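Local coordinates for nucleosome assembly protein 1, putative (Plasmodium falciparum, PDB 3FS3) that probably binds histones and chromatin as a member of the nucleosome assembly protein family of histone chaperones, at residues 60-63 with 64-68; 92-95 with 96-100. All coordinates share one frame; numbering follows the deposited sequence.

Both contacts are local, joining side chains about one turn apart on the long helix 49-99, and their centres lie about 48 Å apart. Each is partly buried and touches the second subunit, but the neighbours differ. Interaction 1 sits about 34 Å from the centre of the chain, out on the helix, and its tyrosines and Gln-62 turn toward the partner subunit. Interaction 2, about 20 Å from it, lies near the far end of the helix, where aliphatic packing of Arg-94 and Leu-98 meets the rest of its own chain. Residues of 60-68 in one subunit pair with residues of 92-100 in the other, consistent with antiparallel pairing of the long helices in NAP-family dimers.

Interaction 1: residues 60-63 with 64-68; sequences LYQK and EYYDY
The Tyr-66 ring has the side chain of Gln-62 over one face, with the ring and amide planes 60° apart. Gln-62 CG lies 3.4 Å from Tyr-66 CE2, a contact that does not depend on which way the amide is turned. Two torsions explain it: a chi1 of -176° swings CG of Gln-62 away from the main-chain nitrogen, and a bend at chi2 then brings the end of the chain over a ring one turn later. The backbone carbonyl also reaches the ring, with Gln-62 O 3.3 Å from Tyr-66 CD2, while the same oxygen accepts the N-H of Tyr-66 at 3.0 Å and 168°. The neighbouring Tyr-65 ring meets Tyr-87 of the second subunit.

On another side of the helix Lys-63 reaches toward Asp-67, the two side chains crossing at an angle. Lys-63 NZ lies 3.6 Å from Asp-67 OD1, a long salt bridge, and Lys-63 CE is slightly nearer at 3.4 Å from the same oxygen, so contact with the aliphatic chain accompanies the charge pairing. Asp-67 OD2 instead stands 3.1 Å from Lys-63 O; as both are acceptors, this is proximity without a bond. Lys-63 O is occupied by Asp-67 N, 3.1 Å away.

The polar ends of other residues are held by the partner: Glu-64 OE1 forms a salt bridge with Lys-93 of the second subunit, and Tyr-66 OH a hydrogen bond with its Asp-287. Chemically, the helix therefore divides: amide and tyrosines belong to a buried or half-buried dimer face, while the exposed lysine meets its partly exposed aspartate through a long salt bridge, probably a looser tie than a close ion pair would be.

Interaction 2: residues 92-95 with 96-100; sequences DKRR and EALVG
Arg-94 lays its CG methylene beside Leu-98, 3.7 Å from CD1, the two side chains running alongside each other in the same direction. Leu-98 has CG next to its backbone N, chi1 -75°, which carries the branch back over the preceding turn: Leu-98 CG is 3.3 Å from Arg-94 O, the oxygen that also receives Leu-98 N at 2.8 Å. The aliphatic part of the arginine thus does the packing, and its charged end travels on, with NH2 hydrogen-bonded to the carbonyl of Ile-282. This is the C-terminal part of the long helix 49-99, where both side chains touch Trp-115 of helix 114-120 in their own chain, and Gln-62 and Leu-58 of the second subunit pack on Arg-94 and Leu-98 respectively.

Arg-95 and Val-99 repeat the i to i+4 spacing on a neighbouring side, but cross at an angle and meet more loosely, with 4.1 Å from Arg-95 CG to Val-99 CG2. The backbone bond between the same residues is short: Val-99 N lies 2.6 Å from Arg-95 O, and the donor sits nearly on the line of the carbonyl, at a C=O...N angle of 171°. The next bond, Gly-100 N to Glu-96 O, is 2.7 Å long, and Gly-100 takes a positive phi of 80°, which glycine adopts more readily than other residues.

Arg-95 bends at chi3, turning its guanidinium back along the helix, where NH1 forms a salt bridge with Asp-92 OD1 at 3.5 Å. Glu-96 is near too, though its carboxylate stays beyond salt-bridge range of NH2. The two arginines consequently play unlike parts: Arg-94 is buried, with both terminal nitrogens hydrogen-bonded, whereas partly exposed Arg-95 stands among acidic neighbours, which would be expected to favour its positive charge.

Interaction 1: residues 60-63 with 64-68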
ATOM      1  N   LEU A  60       9.381 -23.075 -15.480  1.00 26.19           N
ATOM      2  CA  LEU A  60       8.267 -23.967 -15.198  1.00 28.95           C
ATOM      3  C   LEU A  60       7.760 -23.639 -13.793  1.00 25.89           C
ATOM      4  O   LEU A  60       6.571 -23.393 -13.607  1.00 25.46           O
ATOM      5  CB  LEU A  60       8.717 -25.427 -15.266  1.00 28.64           C
ATOM      6  CG  LEU A  60       7.589 -26.449 -15.150  1.00 37.84           C
ATOM      7  CD1 LEU A  60       6.702 -26.345 -16.387  1.00 40.33           C
ATOM      8  CD2 LEU A  60       8.162 -27.857 -15.018  1.00 38.94           C
ATOM      9  N   TYR A  61       8.666 -23.609 -12.812  1.00 24.38           N
ATOM     10  CA  TYR A  61       8.272 -23.300 -11.441  1.00 23.93           C
ATOM     11  C   TYR A  61       7.678 -21.898 -11.355  1.00 24.03           C
ATOM     12  O   TYR A  61       6.715 -21.676 -10.627  1.00 25.74           O
ATOM     13  CB  TYR A  61       9.460 -23.392 -10.477  1.00 24.86           C
ATOM     14  CG  TYR A  61      10.237 -24.691 -10.538  1.00 26.99           C
ATOM     15  CD1 TYR A  61       9.593 -25.913 -10.744  1.00 25.14           C
ATOM     16  CD2 TYR A  61      11.624 -24.693 -10.401  1.00 26.51           C
ATOM     17  CE1 TYR A  61      10.317 -27.099 -10.822  1.00 23.89           C
ATOM     18  CE2 TYR A  61      12.355 -25.866 -10.474  1.00 26.55           C
ATOM     19  CZ  TYR A  61      11.699 -27.067 -10.691  1.00 28.01           C
ATOM     20  OH  TYR A  61      12.437 -28.220 -10.815  1.00 32.31           O
ATOM     21  N   GLN A  62       8.241 -20.951 -12.098  1.00 24.23           N
ATOM     22  CA  GLN A  62       7.725 -19.589 -12.062  1.00 25.85           C
ATOM     23  C   GLN A  62       6.298 -19.556 -12.611  1.00 29.73           C
ATOM     24  O   GLN A  62       5.456 -18.794 -12.129  1.00 26.75           O
ATOM     25  CB  GLN A  62       8.599 -18.643 -12.881  1.00 21.40           C
ATOM     26  CG  GLN A  62       8.134 -17.199 -12.789  1.00 21.49           C
ATOM     27  CD  GLN A  62       8.207 -16.669 -11.362  1.00 26.97           C
ATOM     28  OE1 GLN A  62       7.260 -16.058 -10.860  1.00 26.88           O
ATOM     29  NE2 GLN A  62       9.339 -16.900 -10.703  1.00 20.90           N
ATOM     30  N   LYS A  63       6.042 -20.373 -13.632  1.00 30.81           N
ATOM     31  CA  LYS A  63       4.713 -20.453 -14.222  1.00 33.34           C
ATOM     32  C   LYS A  63       3.758 -20.965 -13.151  1.00 33.86           C
ATOM     33  O   LYS A  63       2.609 -20.533 -13.070  1.00 33.14           O
ATOM     34  CB  LYS A  63       4.710 -21.408 -15.415  1.00 38.32           C
ATOM     35  CG  LYS A  63       3.314 -21.707 -15.947  1.00 46.77           C
ATOM     36  CD  LYS A  63       2.572 -20.421 -16.298  1.00 53.47           C
ATOM     37  CE  LYS A  63       1.133 -20.695 -16.721  1.00 55.78           C
ATOM     38  NZ  LYS A  63       0.426 -19.441 -17.103  1.00 57.54           N
ATOM     39  N   GLU A  64       4.248 -21.887 -12.326  1.00 32.59           N
ATOM     40  CA  GLU A  64       3.447 -22.445 -11.243  1.00 31.15           C
ATOM     41  C   GLU A  64       3.155 -21.341 -10.218  1.00 31.70           C
ATOM     42  O   GLU A  64       2.054 -21.263  -9.668  1.00 30.47           O
ATOM     43  CB  GLU A  64       4.197 -23.597 -10.567  1.00 31.39           C
ATOM     44  CG  GLU A  64       3.292 -24.660  -9.986  1.00 31.31           C
ATOM     45  CD  GLU A  64       4.017 -25.634  -9.081  1.00 35.28           C
ATOM     46  OE1 GLU A  64       5.159 -26.026  -9.406  1.00 37.63           O
ATOM     47  OE2 GLU A  64       3.433 -26.024  -8.047  1.00 36.94           O
ATOM     48  N   TYR A  65       4.145 -20.491  -9.956  1.00 29.36           N
ATOM     49  CA  TYR A  65       3.948 -19.401  -9.004  1.00 29.87           C
ATOM     50  C   TYR A  65       2.809 -18.497  -9.475  1.00 29.43           C
ATOM     51  O   TYR A  65       1.887 -18.189  -8.712  1.00 29.77           O
ATOM     52  CB  TYR A  65       5.214 -18.552  -8.854  1.00 26.59           C
ATOM     53  CG  TYR A  65       5.020 -17.394  -7.892  1.00 31.13           C
ATOM     54  CD1 TYR A  65       5.273 -17.546  -6.528  1.00 32.20           C
ATOM     55  CD2 TYR A  65       4.506 -16.175  -8.333  1.00 28.60           C
ATOM     56  CE1 TYR A  65       5.018 -16.521  -5.630  1.00 32.41           C
ATOM     57  CE2 TYR A  65       4.242 -15.140  -7.441  1.00 33.81           C
ATOM     58  CZ  TYR A  65       4.501 -15.323  -6.089  1.00 37.42           C
ATOM     59  OH  TYR A  65       4.250 -14.309  -5.191  1.00 44.72           O
ATOM     60  N   TYR A  66       2.884 -18.073 -10.734  1.00 28.69           N
ATOM     61  CA  TYR A  66       1.875 -17.194 -11.317  1.00 29.79           C
ATOM     62  C   TYR A  66       0.467 -17.777 -11.279  1.00 29.37           C
ATOM     63  O   TYR A  66      -0.505 -17.037 -11.130  1.00 28.62           O
ATOM     64  CB  TYR A  66       2.256 -16.830 -12.755  1.00 29.83           C
ATOM     65  CG  TYR A  66       3.433 -15.872 -12.841  1.00 30.63           C
ATOM     66  CD1 TYR A  66       3.471 -14.711 -12.060  1.00 32.76           C
ATOM     67  CD2 TYR A  66       4.500 -16.116 -13.708  1.00 31.55           C
ATOM     68  CE1 TYR A  66       4.543 -13.817 -12.140  1.00 32.55           C
ATOM     69  CE2 TYR A  66       5.577 -15.229 -13.798  1.00 32.86           C
ATOM     70  CZ  TYR A  66       5.590 -14.081 -13.011  1.00 33.06           C
ATOM     71  OH  TYR A  66       6.638 -13.197 -13.102  1.00 32.21           O
ATOM     72  N   ASP A  67       0.358 -19.098 -11.409  1.00 28.69           N
ATOM     73  CA  ASP A  67      -0.944 -19.747 -11.354  1.00 29.73           C
ATOM     74  C   ASP A  67      -1.511 -19.557  -9.944  1.00 30.57           C
ATOM     75  O   ASP A  67      -2.629 -19.071  -9.774  1.00 30.32           O
ATOM     76  CB  ASP A  67      -0.831 -21.243 -11.680  1.00 35.27           C
ATOM     77  CG  ASP A  67      -0.500 -21.506 -13.148  1.00 45.09           C
ATOM     78  OD1 ASP A  67      -1.011 -20.767 -14.023  1.00 51.55           O
ATOM     79  OD2 ASP A  67       0.258 -22.461 -13.433  1.00 48.47           O
ATOM     80  N   TYR A  68      -0.734 -19.929  -8.930  1.00 26.23           N
ATOM     81  CA  TYR A  68      -1.184 -19.772  -7.556  1.00 25.18           C
ATOM     82  C   TYR A  68      -1.469 -18.306  -7.247  1.00 25.97           C
ATOM     83  O   TYR A  68      -2.467 -17.984  -6.608  1.00 27.10           O
ATOM     84  CB  TYR A  68      -0.135 -20.307  -6.579  1.00 24.12           C
ATOM     85  CG  TYR A  68      -0.208 -21.796  -6.375  1.00 25.69           C
ATOM     86  CD1 TYR A  68      -1.373 -22.396  -5.907  1.00 28.88           C
ATOM     87  CD2 TYR A  68       0.884 -22.606  -6.644  1.00 26.41           C
ATOM     88  CE1 TYR A  68      -1.444 -23.772  -5.714  1.00 29.16           C
ATOM     89  CE2 TYR A  68       0.825 -23.978  -6.453  1.00 33.21           C
ATOM     90  CZ  TYR A  68      -0.342 -24.556  -5.986  1.00 31.92           C
ATOM     91  OH  TYR A  68      -0.392 -25.915  -5.780  1.00 40.29           O
TER

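Interaction 2: residues 92-95 with 96-100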
ATOM      1  N   ASP A  92     -25.917   2.628   5.018  1.00 29.16           N
ATOM      2  CA  ASP A  92     -27.274   3.107   4.781  1.00 30.77           C
ATOM      3  C   ASP A  92     -28.013   3.396   6.077  1.00 31.00           C
ATOM      4  O   ASP A  92     -28.866   4.287   6.119  1.00 30.01           O
ATOM      5  CB  ASP A  92     -28.081   2.095   3.963  1.00 37.99           C
ATOM      6  CG  ASP A  92     -27.458   1.808   2.617  1.00 44.73           C
ATOM      7  OD1 ASP A  92     -26.933   2.757   1.992  1.00 52.12           O
ATOM      8  OD2 ASP A  92     -27.504   0.639   2.179  1.00 48.47           O
ATOM      9  N   LYS A  93     -27.705   2.642   7.129  1.00 26.93           N
ATOM     10  CA  LYS A  93     -28.366   2.865   8.409  1.00 28.82           C
ATOM     11  C   LYS A  93     -27.913   4.202   8.974  1.00 24.97           C
ATOM     12  O   LYS A  93     -28.706   4.967   9.514  1.00 27.19           O
ATOM     13  CB  LYS A  93     -28.057   1.728   9.395  1.00 27.80           C
ATOM     14  CG  LYS A  93     -28.901   0.482   9.145  1.00 30.82           C
ATOM     15  CD  LYS A  93     -28.721  -0.597  10.222  1.00 30.37           C
ATOM     16  CE  LYS A  93     -27.337  -1.239  10.180  1.00 35.62           C
ATOM     17  NZ  LYS A  93     -27.203  -2.389  11.140  1.00 26.53           N
ATOM     18  N   ARG A  94     -26.629   4.486   8.834  1.00 24.01           N
ATOM     19  CA  ARG A  94     -26.085   5.744   9.319  1.00 23.03           C
ATOM     20  C   ARG A  94     -26.747   6.903   8.571  1.00 23.74           C
ATOM     21  O   ARG A  94     -27.192   7.868   9.184  1.00 24.16           O
ATOM     22  CB  ARG A  94     -24.577   5.753   9.102  1.00 24.17           C
ATOM     23  CG  ARG A  94     -23.956   7.125   9.064  1.00 26.79           C
ATOM     24  CD  ARG A  94     -22.861   7.133   8.028  1.00 27.37           C
ATOM     25  NE  ARG A  94     -21.625   6.597   8.548  1.00 23.02           N
ATOM     26  CZ  ARG A  94     -20.605   6.197   7.799  1.00 26.25           C
ATOM     27  NH1 ARG A  94     -20.678   6.263   6.475  1.00 23.21           N
ATOM     28  NH2 ARG A  94     -19.501   5.746   8.383  1.00 23.70           N
ATOM     29  N   ARG A  95     -26.825   6.797   7.247  1.00 22.69           N
ATOM     30  CA  ARG A  95     -27.435   7.846   6.437  1.00 23.54           C
ATOM     31  C   ARG A  95     -28.871   8.078   6.905  1.00 26.73           C
ATOM     32  O   ARG A  95     -29.291   9.217   7.159  1.00 20.30           O
ATOM     33  CB  ARG A  95     -27.439   7.437   4.960  1.00 24.03           C
ATOM     34  CG  ARG A  95     -27.950   8.502   4.006  1.00 28.16           C
ATOM     35  CD  ARG A  95     -28.491   7.847   2.750  1.00 41.13           C
ATOM     36  NE  ARG A  95     -29.717   7.105   3.034  1.00 51.29           N
ATOM     37  CZ  ARG A  95     -30.037   5.935   2.486  1.00 55.73           C
ATOM     38  NH1 ARG A  95     -29.218   5.356   1.613  1.00 55.14           N
ATOM     39  NH2 ARG A  95     -31.178   5.343   2.812  1.00 56.96           N
ATOM     40  N   GLU A  96     -29.606   6.976   7.019  1.00 24.86           N
ATOM     41  CA  GLU A  96     -31.000   6.986   7.437  1.00 27.58           C
ATOM     42  C   GLU A  96     -31.178   7.704   8.770  1.00 27.91           C
ATOM     43  O   GLU A  96     -32.065   8.541   8.915  1.00 27.54           O
ATOM     44  CB  GLU A  96     -31.511   5.542   7.535  1.00 27.31           C
ATOM     45  CG  GLU A  96     -32.928   5.393   8.045  1.00 39.60           C
ATOM     46  CD  GLU A  96     -33.960   6.096   7.174  1.00 44.80           C
ATOM     47  OE1 GLU A  96     -33.938   5.903   5.935  1.00 45.41           O
ATOM     48  OE2 GLU A  96     -34.799   6.834   7.737  1.00 43.41           O
ATOM     49  N   ALA A  97     -30.330   7.373   9.739  1.00 23.27           N
ATOM     50  CA  ALA A  97     -30.409   7.998  11.049  1.00 27.00           C
ATOM     51  C   ALA A  97     -30.014   9.473  10.966  1.00 28.07           C
ATOM     52  O   ALA A  97     -30.577  10.307  11.668  1.00 29.64           O
ATOM     53  CB  ALA A  97     -29.500   7.266  12.032  1.00 23.93           C
ATOM     54  N   LEU A  98     -29.049   9.789  10.107  1.00 26.91           N
ATOM     55  CA  LEU A  98     -28.581  11.168   9.949  1.00 28.08           C
ATOM     56  C   LEU A  98     -29.570  12.062   9.206  1.00 31.33           C
ATOM     57  O   LEU A  98     -29.850  13.186   9.631  1.00 29.34           O
ATOM     58  CB  LEU A  98     -27.248  11.203   9.189  1.00 22.61           C
ATOM     59  CG  LEU A  98     -25.958  10.791   9.898  1.00 23.96           C
ATOM     60  CD1 LEU A  98     -24.814  10.760   8.892  1.00 28.09           C
ATOM     61  CD2 LEU A  98     -25.638  11.778  11.004  1.00 25.22           C
ATOM     62  N   VAL A  99     -30.092  11.553   8.095  1.00 30.97           N
ATOM     63  CA  VAL A  99     -31.002  12.317   7.258  1.00 33.56           C
ATOM     64  C   VAL A  99     -32.484  12.113   7.565  1.00 37.77           C
ATOM     65  O   VAL A  99     -33.261  13.060   7.494  1.00 38.47           O
ATOM     66  CB  VAL A  99     -30.733  12.006   5.771  1.00 35.32           C
ATOM     67  CG1 VAL A  99     -31.554  12.928   4.885  1.00 38.21           C
ATOM     68  CG2 VAL A  99     -29.241  12.161   5.474  1.00 29.19           C
ATOM     69  N   GLY A 100     -32.869  10.885   7.904  1.00 36.87           N
ATOM     70  CA  GLY A 100     -34.259  10.606   8.221  1.00 38.47           C
ATOM     71  C   GLY A 100     -35.118  10.447   6.982  1.00 43.88           C
ATOM     72  O   GLY A 100     -34.605  10.349   5.863  1.00 45.05           O
TER